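Long-range contacts in N-acetylglucosamine-6-phosphate deacetylase (Mycobacterium smegmatis, PDB 6FV4), which probably removes the acetyl group from N-acetylglucosamine 6-phosphate, as a metal-dependent hydrolase of the NagA family: residues A21-G27 with A62-P66; L31-W35 with V46-P52; L116-S121 with R165-G170. The protein carries 1 engineered substitution. All blocks are in the same frame, centred on the assembly; numbering follows the deposited sequence.

Contact 1: A21-G27 with A62-P66; sequences ADTVLTG and ATVVP
The carbonyl oxygen of Thr23 takes one hydrogen bond and one CH...O contact from residues 63-64. Val64 N donates a nearly straight bond of 2.8 Å to Thr23 O, at 170°, and Thr63 CA adds the CH...O contact. This parallel beta pair joins the short strand 23-25 to the start of strand 63-76, which runs on to the zinc ligands His72 and His74. The ladder continues with Leu25 N to Val64 O at 2.9 Å. At its start, Thr23 N makes only a weak bond to Ala62 O. Thr23 OG1 is hydrogen-bonded to Arg32 NE and also holds a water, which gives Ala62 O a weak bond. On one face Thr23 and Thr63 lie side by side and point the same way. With Thr63 chi1 at -63°, OG1 lies beside the backbone N and CG2 swings opposite that N, 3.6 Å from Leu25 CD1. On the face of Val24 and Val64, Val64 CG2 meets Ala21 CB at 3.6 Å. Val347 of helix 339-357 packs on Leu25, Val65 and Pro66. The ladder of N-H donors stops at the proline: Leu25 O is buried without a hydrogen-bond partner in the model, and Pro66 CD lies 3.3 Å from it.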
loop_
_atom_site.group_PDB
_atom_site.type_symbol
_atom_site.label_atom_id
_atom_site.label_comp_id
_atom_site.label_asym_id
_atom_site.label_seq_id
_atom_site.Cartn_x
_atom_site.Cartn_y
_atom_site.Cartn_z
ATOM N N ALA B 21 22.187 6.649 -29.086
ATOM C CA ALA B 21 22.649 6.376 -27.736
ATOM C C ALA B 21 22.563 4.880 -27.494
ATOM O O ALA B 21 21.799 4.174 -28.151
ATOM C CB ALA B 21 21.826 7.136 -26.695
ATOM N N ASP B 22 23.347 4.400 -26.528
ATOM C CA ASP B 22 23.300 2.984 -26.182
ATOM C C ASP B 22 21.910 2.557 -25.721
ATOM O O ASP B 22 21.496 1.420 -25.978
ATOM C CB ASP B 22 24.326 2.682 -25.093
ATOM C CG ASP B 22 25.624 2.130 -25.649
ATOM O OD1 ASP B 22 25.855 2.245 -26.874
ATOM O OD2 ASP B 22 26.419 1.582 -24.853
ATOM N N THR B 23 21.181 3.446 -25.036
ATOM C CA THR B 23 19.840 3.149 -24.534
ATOM C C THR B 23 18.943 4.365 -24.710
ATOM O O THR B 23 19.305 5.454 -24.260
ATOM C CB THR B 23 19.850 2.774 -23.051
ATOM O OG1 THR B 23 20.722 1.657 -22.822
ATOM C CG2 THR B 23 18.445 2.428 -22.606
ATOM N N VAL B 24 17.780 4.182 -25.337
ATOM C CA VAL B 24 16.786 5.245 -25.466
ATOM C C VAL B 24 15.478 4.758 -24.858
ATOM O O VAL B 24 14.887 3.779 -25.336
ATOM C CB VAL B 24 16.580 5.679 -26.924
ATOM C CG1 VAL B 24 15.480 6.721 -27.000
ATOM C CG2 VAL B 24 17.877 6.232 -27.505
ATOM N N LEU B 25 15.032 5.434 -23.804
ATOM C CA LEU B 25 13.728 5.190 -23.211
ATOM C C LEU B 25 12.755 6.222 -23.765
ATOM O O LEU B 25 13.013 7.428 -23.692
ATOM C CB LEU B 25 13.804 5.243 -21.684
ATOM C CG LEU B 25 14.392 3.926 -21.162
ATOM C CD1 LEU B 25 15.828 4.121 -20.748
ATOM C CD2 LEU B 25 13.576 3.377 -20.017
ATOM N N THR B 26 11.668 5.745 -24.366
ATOM C CA THR B 26 10.726 6.623 -25.043
ATOM C C THR B 26 9.548 7.001 -24.169
ATOM O O THR B 26 8.797 7.916 -24.522
ATOM C CB THR B 26 10.198 5.951 -26.323
ATOM O OG1 THR B 26 9.270 4.921 -25.969
ATOM C CG2 THR B 26 11.341 5.329 -27.107
ATOM N N GLY B 27 9.364 6.328 -23.041
ATOM C CA GLY B 27 8.173 6.450 -22.234
ATOM C C GLY B 27 7.351 5.179 -22.212
ATOM O O GLY B 27 6.652 4.920 -21.224
ATOM N N ALA B 62 25.479 6.394 -23.137
ATOM C CA ALA B 62 24.561 7.208 -22.360
ATOM C C ALA B 62 23.155 6.640 -22.469
ATOM O O ALA B 62 22.824 5.937 -23.428
ATOM C CB ALA B 62 24.585 8.660 -22.842
ATOM N N THR B 63 22.337 6.925 -21.457
ATOM C CA THR B 63 20.910 6.626 -21.497
ATOM C C THR B 63 20.149 7.920 -21.796
ATOM O O THR B 63 20.339 8.922 -21.102
ATOM C CB THR B 63 20.445 6.009 -20.172
ATOM O OG1 THR B 63 21.115 4.759 -19.955
ATOM C CG2 THR B 63 18.949 5.741 -20.192
ATOM N N VAL B 64 19.326 7.915 -22.850
ATOM C CA VAL B 64 18.454 9.045 -23.170
ATOM C C VAL B 64 17.065 8.759 -22.617
ATOM O O VAL B 64 16.546 7.647 -22.760
ATOM C CB VAL B 64 18.395 9.312 -24.684
ATOM C CG1 VAL B 64 17.371 10.407 -24.991
ATOM C CG2 VAL B 64 19.769 9.697 -25.220
ATOM N N VAL B 65 16.473 9.754 -21.966
ATOM C CA VAL B 65 15.114 9.654 -21.441
ATOM C C VAL B 65 14.345 10.884 -21.906
ATOM O O VAL B 65 14.947 11.894 -22.296
ATOM C CB VAL B 65 15.107 9.540 -19.899
ATOM C CG1 VAL B 65 15.803 8.218 -19.455
ATOM C CG2 VAL B 65 15.756 10.779 -19.272
ATOM N N PRO B 66 13.018 10.840 -21.868
ATOM C CA PRO B 66 12.247 12.065 -22.128
ATOM C C PRO B 66 12.559 13.110 -21.063
ATOM O O PRO B 66 13.026 12.796 -19.964
ATOM C CB PRO B 66 10.785 11.609 -22.051
ATOM C CG PRO B 66 10.819 10.079 -22.020
ATOM C CD PRO B 66 12.160 9.702 -21.484
HETATM O O HOH W 1 23.076 2.963 -21.831
#

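Contact 2: L31-W35 with V46-P52; sequences LRPGW and VGAGAPP
The indole of Trp35 is clamped between Pro52 on one face and the backbone of Gly47 on the other. Pro52 CD sits over the six-membered ring, 3.6 Å from its centroid and 10° off the normal, a CH-pi contact. Pro51 CA makes another over the five-membered ring on the same face. Across the plane, Gly47 CA lies 3.8 Å from the five-membered centroid. With chi1 at 64°, CG stands between the backbone N and carbonyl carbon of Trp35, and the ring folds over the neighbouring strand. A second apolar patch has Leu31 CD1 on Val46 CG1 at 3.5 Å, with CD2 near Ala48 CB. The ring lies against the antiparallel hairpin of strands 34-39 and 42-48. Trp35 N to Gly47 O and Gly47 N to Trp35 O are both 3.0 Å, a hydrogen-bonded pair. Gly49 N reaches Pro33 O at 2.9 Å from well above the carbonyl plane. A bound dithiothreitol, probably from the crystallisation liquor, sits in a pocket lined by Trp35, Val46 and Gly47. At the indole edge a water accepts from Trp35 NE1 at 3.1 Å and donates to Ala48 O. One ring face thus takes proline CH groups, the other the partly polar Gly47 backbone, and the N-H is bound through solvent.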
loop_
_atom_site.group_PDB
_atom_site.type_symbol
_atom_site.label_atom_id
_atom_site.label_comp_id
_atom_site.label_asym_id
_atom_site.label_seq_id
_atom_site.Cartn_x
_atom_site.Cartn_y
_atom_site.Cartn_z
ATOM N N LEU B 31 14.806 1.079 -25.877
ATOM C CA LEU B 31 15.501 0.755 -27.118
ATOM C C LEU B 31 16.994 0.648 -26.860
ATOM O O LEU B 31 17.597 1.557 -26.279
ATOM C CB LEU B 31 15.232 1.810 -28.186
ATOM C CG LEU B 31 13.751 2.143 -28.310
ATOM C CD1 LEU B 31 13.579 3.254 -29.301
ATOM C CD2 LEU B 31 12.974 0.877 -28.727
ATOM N N ARG B 32 17.586 -0.463 -27.300
ATOM C CA ARG B 32 18.997 -0.732 -27.078
ATOM C C ARG B 32 19.585 -1.435 -28.298
ATOM O O ARG B 32 19.277 -2.607 -28.542
ATOM C CB ARG B 32 19.169 -1.580 -25.819
ATOM C CG ARG B 32 20.543 -1.495 -25.189
ATOM C CD ARG B 32 20.577 -2.219 -23.848
ATOM N NE ARG B 32 20.331 -1.322 -22.721
ATOM C CZ ARG B 32 19.682 -1.678 -21.618
ATOM N NH1 ARG B 32 19.207 -2.911 -21.496
ATOM N NH2 ARG B 32 19.511 -0.808 -20.630
ATOM N N PRO B 33 20.390 -0.746 -29.118
ATOM C CA PRO B 33 20.617 0.701 -29.025
ATOM C C PRO B 33 19.450 1.465 -29.628
ATOM O O PRO B 33 18.554 0.862 -30.205
ATOM C CB PRO B 33 21.903 0.913 -29.829
ATOM C CG PRO B 33 21.913 -0.199 -30.819
ATOM C CD PRO B 33 21.200 -1.371 -30.179
ATOM N N GLY B 34 19.439 2.786 -29.494
ATOM C CA GLY B 34 18.333 3.571 -29.987
ATOM C C GLY B 34 18.808 4.751 -30.811
ATOM O O GLY B 34 19.973 5.147 -30.774
ATOM N N TRP B 35 17.864 5.325 -31.544
ATOM C CA TRP B 35 18.174 6.488 -32.349
ATOM C C TRP B 35 16.925 7.339 -32.468
ATOM O O TRP B 35 15.802 6.829 -32.401
ATOM C CB TRP B 35 18.724 6.088 -33.730
ATOM C CG TRP B 35 17.773 5.329 -34.606
ATOM C CD1 TRP B 35 17.727 3.977 -34.785
ATOM C CD2 TRP B 35 16.741 5.880 -35.433
ATOM N NE1 TRP B 35 16.732 3.653 -35.670
ATOM C CE2 TRP B 35 16.112 4.802 -36.087
ATOM C CE3 TRP B 35 16.290 7.184 -35.689
ATOM C CZ2 TRP B 35 15.049 4.979 -36.970
ATOM C CZ3 TRP B 35 15.236 7.361 -36.566
ATOM C CH2 TRP B 35 14.626 6.262 -37.201
ATOM N N VAL B 46 11.725 7.697 -34.208
ATOM C CA VAL B 46 12.506 6.972 -33.214
ATOM C C VAL B 46 12.590 5.525 -33.673
ATOM O O VAL B 46 11.664 5.010 -34.306
ATOM C CB VAL B 46 11.872 7.073 -31.805
ATOM C CG1 VAL B 46 12.669 6.310 -30.793
ATOM C CG2 VAL B 46 11.765 8.523 -31.379
ATOM N N GLY B 47 13.701 4.861 -33.354
ATOM C CA GLY B 47 13.808 3.451 -33.686
ATOM C C GLY B 47 14.892 2.760 -32.895
ATOM O O GLY B 47 15.721 3.398 -32.242
ATOM N N ALA B 48 14.879 1.431 -32.964
ATOM C CA ALA B 48 15.900 0.608 -32.335
ATOM C C ALA B 48 16.915 0.129 -33.366
ATOM O O ALA B 48 16.661 0.129 -34.576
ATOM C CB ALA B 48 15.274 -0.593 -31.622
ATOM N N GLY B 49 18.077 -0.279 -32.869
ATOM C CA GLY B 49 19.122 -0.776 -33.743
ATOM C C GLY B 49 19.939 0.339 -34.376
ATOM O O GLY B 49 20.052 1.449 -33.848
ATOM N N ALA B 50 20.505 0.031 -35.540
ATOM C CA ALA B 50 21.393 0.959 -36.217
ATOM C C ALA B 50 20.617 2.152 -36.770
ATOM O O ALA B 50 19.464 2.016 -37.195
ATOM C CB ALA B 50 22.129 0.253 -37.354
ATOM N N PRO B 51 21.226 3.333 -36.782
ATOM C CA PRO B 51 20.541 4.519 -37.317
ATOM C C PRO B 51 20.319 4.394 -38.813
ATOM O O PRO B 51 21.010 3.619 -39.491
ATOM C CB PRO B 51 21.507 5.669 -36.988
ATOM C CG PRO B 51 22.834 5.017 -36.791
ATOM C CD PRO B 51 22.562 3.647 -36.243
ATOM N N PRO B 52 19.356 5.139 -39.367
ATOM C CA PRO B 52 19.133 5.073 -40.819
ATOM C C PRO B 52 20.283 5.642 -41.635
ATOM O O PRO B 52 20.508 5.188 -42.765
ATOM C CB PRO B 52 17.852 5.897 -41.008
ATOM C CG PRO B 52 17.865 6.864 -39.853
ATOM C CD PRO B 52 18.414 6.057 -38.703
HETATM O O HOH W 2 21.660 3.497 -32.637
HETATM O O HOH W 3 15.091 1.289 -36.772
#

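Contact 3: L116-S121 with R165-G170; sequences LLRQVS and RVLDAG
Val166 and Val120 cross at about a right angle where helices 113-129 and 160-170 pack side by side. Their branches meet as Val120 CG2 against Val166 CG1, 4.0 Å apart. Val166 turns its other methyl, CG2, to Leu116 CD2 at 3.7 Å, and these two side chains also cross nearly perpendicularly. With chi1 at 169°, CG1 of Val166 lies opposite the backbone N and CG2 opposite the carbonyl carbon, so the two methyls face different partners. Leu117 reaches over with CD2, which lies 3.5 Å from Arg165 O and 3.7 Å from Ala169 CB. Val120 CG1 rests against the backbone near the C-terminal end of segment 165-170, 3.6 Å from Gly170 N. Small residues close the outer side: Ser121 OG comes within 3.8 Å of Ala169 CB, and a water joins that hydroxyl to Ala169 O, to which it donates at 3.0 Å. No direct hydrogen bond links the segments. Their axes come within 8.6 Å and cross at -25°. Leu116, Val120 and Val166 also touch Leu137 on strand 134-138, next to the metal ligand Glu138. Roughly parallel helices packed this way over parallel strands are characteristic of the outer layer of the (beta/alpha)8 barrel in metal-dependent amidohydrolases.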
loop_
_atom_site.group_PDB
_atom_site.type_symbol
_atom_site.label_atom_id
_atom_site.label_comp_id
_atom_site.label_asym_id
_atom_site.label_seq_id
_atom_site.Cartn_x
_atom_site.Cartn_y
_atom_site.Cartn_z
ATOM N N LEU B 116 -2.361 37.087 -4.015
ATOM C CA LEU B 116 -2.603 35.937 -4.884
ATOM C C LEU B 116 -2.854 36.382 -6.315
ATOM O O LEU B 116 -2.272 35.833 -7.260
ATOM C CB LEU B 116 -3.783 35.118 -4.360
ATOM C CG LEU B 116 -4.238 33.895 -5.153
ATOM C CD1 LEU B 116 -3.050 33.000 -5.448
ATOM C CD2 LEU B 116 -5.266 33.127 -4.344
ATOM N N LEU B 117 -3.696 37.408 -6.492
ATOM C CA LEU B 117 -4.037 37.865 -7.835
ATOM C C LEU B 117 -2.822 38.428 -8.561
ATOM O O LEU B 117 -2.638 38.174 -9.759
ATOM C CB LEU B 117 -5.155 38.904 -7.767
ATOM C CG LEU B 117 -6.543 38.321 -7.520
ATOM C CD1 LEU B 117 -7.557 39.434 -7.221
ATOM C CD2 LEU B 117 -6.992 37.498 -8.714
ATOM N N ARG B 118 -1.981 39.194 -7.859
ATOM C CA ARG B 118 -0.763 39.723 -8.471
ATOM C C ARG B 118 0.181 38.594 -8.884
ATOM O O ARG B 118 0.725 38.596 -9.997
ATOM C CB ARG B 118 -0.068 40.682 -7.500
ATOM C CG ARG B 118 1.416 40.948 -7.809
ATOM C CD ARG B 118 2.135 41.720 -6.687
ATOM N NE ARG B 118 2.104 41.023 -5.401
ATOM C CZ ARG B 118 2.960 40.070 -5.042
ATOM N NH1 ARG B 118 3.932 39.691 -5.870
ATOM N NH2 ARG B 118 2.841 39.480 -3.858
ATOM N N GLN B 119 0.387 37.615 -7.996
ATOM C CA GLN B 119 1.280 36.504 -8.310
ATOM C C GLN B 119 0.768 35.716 -9.508
ATOM O O GLN B 119 1.527 35.409 -10.434
ATOM C CB GLN B 119 1.432 35.599 -7.088
ATOM C CG GLN B 119 2.163 36.252 -5.935
ATOM C CD GLN B 119 2.061 35.441 -4.652
ATOM O OE1 GLN B 119 1.478 34.365 -4.637
ATOM N NE2 GLN B 119 2.634 35.955 -3.571
ATOM N N VAL B 120 -0.527 35.385 -9.510
ATOM C CA VAL B 120 -1.108 34.648 -10.629
ATOM C C VAL B 120 -0.968 35.442 -11.922
ATOM O O VAL B 120 -0.513 34.911 -12.944
ATOM C CB VAL B 120 -2.572 34.287 -10.329
ATOM C CG1 VAL B 120 -3.310 33.884 -11.603
ATOM C CG2 VAL B 120 -2.626 33.134 -9.315
ATOM N N SER B 121 -1.331 36.735 -11.891
ATOM C CA SER B 121 -1.201 37.581 -13.076
ATOM C C SER B 121 0.225 37.588 -13.612
ATOM O O SER B 121 0.446 37.431 -14.818
ATOM C CB SER B 121 -1.642 39.019 -12.761
ATOM O OG SER B 121 -3.045 39.109 -12.639
ATOM N N ARG B 165 -12.311 34.775 -9.683
ATOM C CA ARG B 165 -11.427 35.921 -9.892
ATOM C C ARG B 165 -9.985 35.486 -10.117
ATOM O O ARG B 165 -9.285 36.043 -10.973
ATOM C CB ARG B 165 -11.511 36.864 -8.697
ATOM C CG ARG B 165 -12.852 37.569 -8.572
ATOM C CD ARG B 165 -12.761 38.666 -7.550
ATOM N NE ARG B 165 -12.554 38.160 -6.197
ATOM C CZ ARG B 165 -13.538 37.897 -5.344
ATOM N NH1 ARG B 165 -14.797 38.074 -5.717
ATOM N NH2 ARG B 165 -13.266 37.443 -4.127
ATOM N N VAL B 166 -9.521 34.487 -9.351
ATOM C CA VAL B 166 -8.152 34.012 -9.506
ATOM C C VAL B 166 -7.989 33.283 -10.829
ATOM O O VAL B 166 -6.991 33.472 -11.536
ATOM C CB VAL B 166 -7.756 33.127 -8.310
ATOM C CG1 VAL B 166 -6.446 32.409 -8.594
ATOM C CG2 VAL B 166 -7.638 33.980 -7.065
ATOM N N LEU B 167 -8.962 32.441 -11.194
ATOM C CA LEU B 167 -8.889 31.753 -12.479
ATOM C C LEU B 167 -8.978 32.737 -13.643
ATOM O O LEU B 167 -8.313 32.555 -14.670
ATOM C CB LEU B 167 -9.994 30.701 -12.589
ATOM C CG LEU B 167 -9.900 29.464 -11.676
ATOM C CD1 LEU B 167 -10.912 28.429 -12.092
ATOM C CD2 LEU B 167 -8.513 28.887 -11.682
ATOM N N ASP B 168 -9.813 33.773 -13.515
ATOM C CA ASP B 168 -9.856 34.799 -14.552
ATOM C C ASP B 168 -8.490 35.446 -14.723
ATOM O O ASP B 168 -7.994 35.585 -15.845
ATOM C CB ASP B 168 -10.917 35.848 -14.217
ATOM C CG ASP B 168 -12.330 35.321 -14.383
ATOM O OD1 ASP B 168 -12.498 34.203 -14.931
ATOM O OD2 ASP B 168 -13.271 36.017 -13.934
ATOM N N ALA B 169 -7.848 35.812 -13.607
ATOM C CA ALA B 169 -6.542 36.463 -13.668
ATOM C C ALA B 169 -5.502 35.616 -14.400
ATOM O O ALA B 169 -4.569 36.161 -15.001
ATOM C CB ALA B 169 -6.070 36.794 -12.250
ATOM N N GLY B 170 -5.637 34.285 -14.371
ATOM C CA GLY B 170 -4.665 33.442 -15.038
ATOM C C GLY B 170 -4.864 33.218 -16.525
ATOM O O GLY B 170 -3.943 32.739 -17.193
HETATM O O HOH W 4 -4.337 39.081 -15.609
#

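Overall arrangement
Contacts 1 and 2 belong to the beta-rich part of the chain and touch each other. Val24 O probably takes a hydrogen bond from Leu31 N, which ties the two together through the backbone. Contact 1 is buried and contact 2 lies at the surface, with centres about 10 Å apart. Contact 3 is on the opposite side of the chain's centre, about 39 Å from contact 1 between centres, and is partly buried. Its helices share no element with the other two. Both sheet contacts rest on backbone ladders, parallel in 21-27 with 62-66 and antiparallel in 31-35 with 46-52. Contact 2 adds aromatic packing. Waters bridge all three. Contact 3 relies mainly on aliphatic branches.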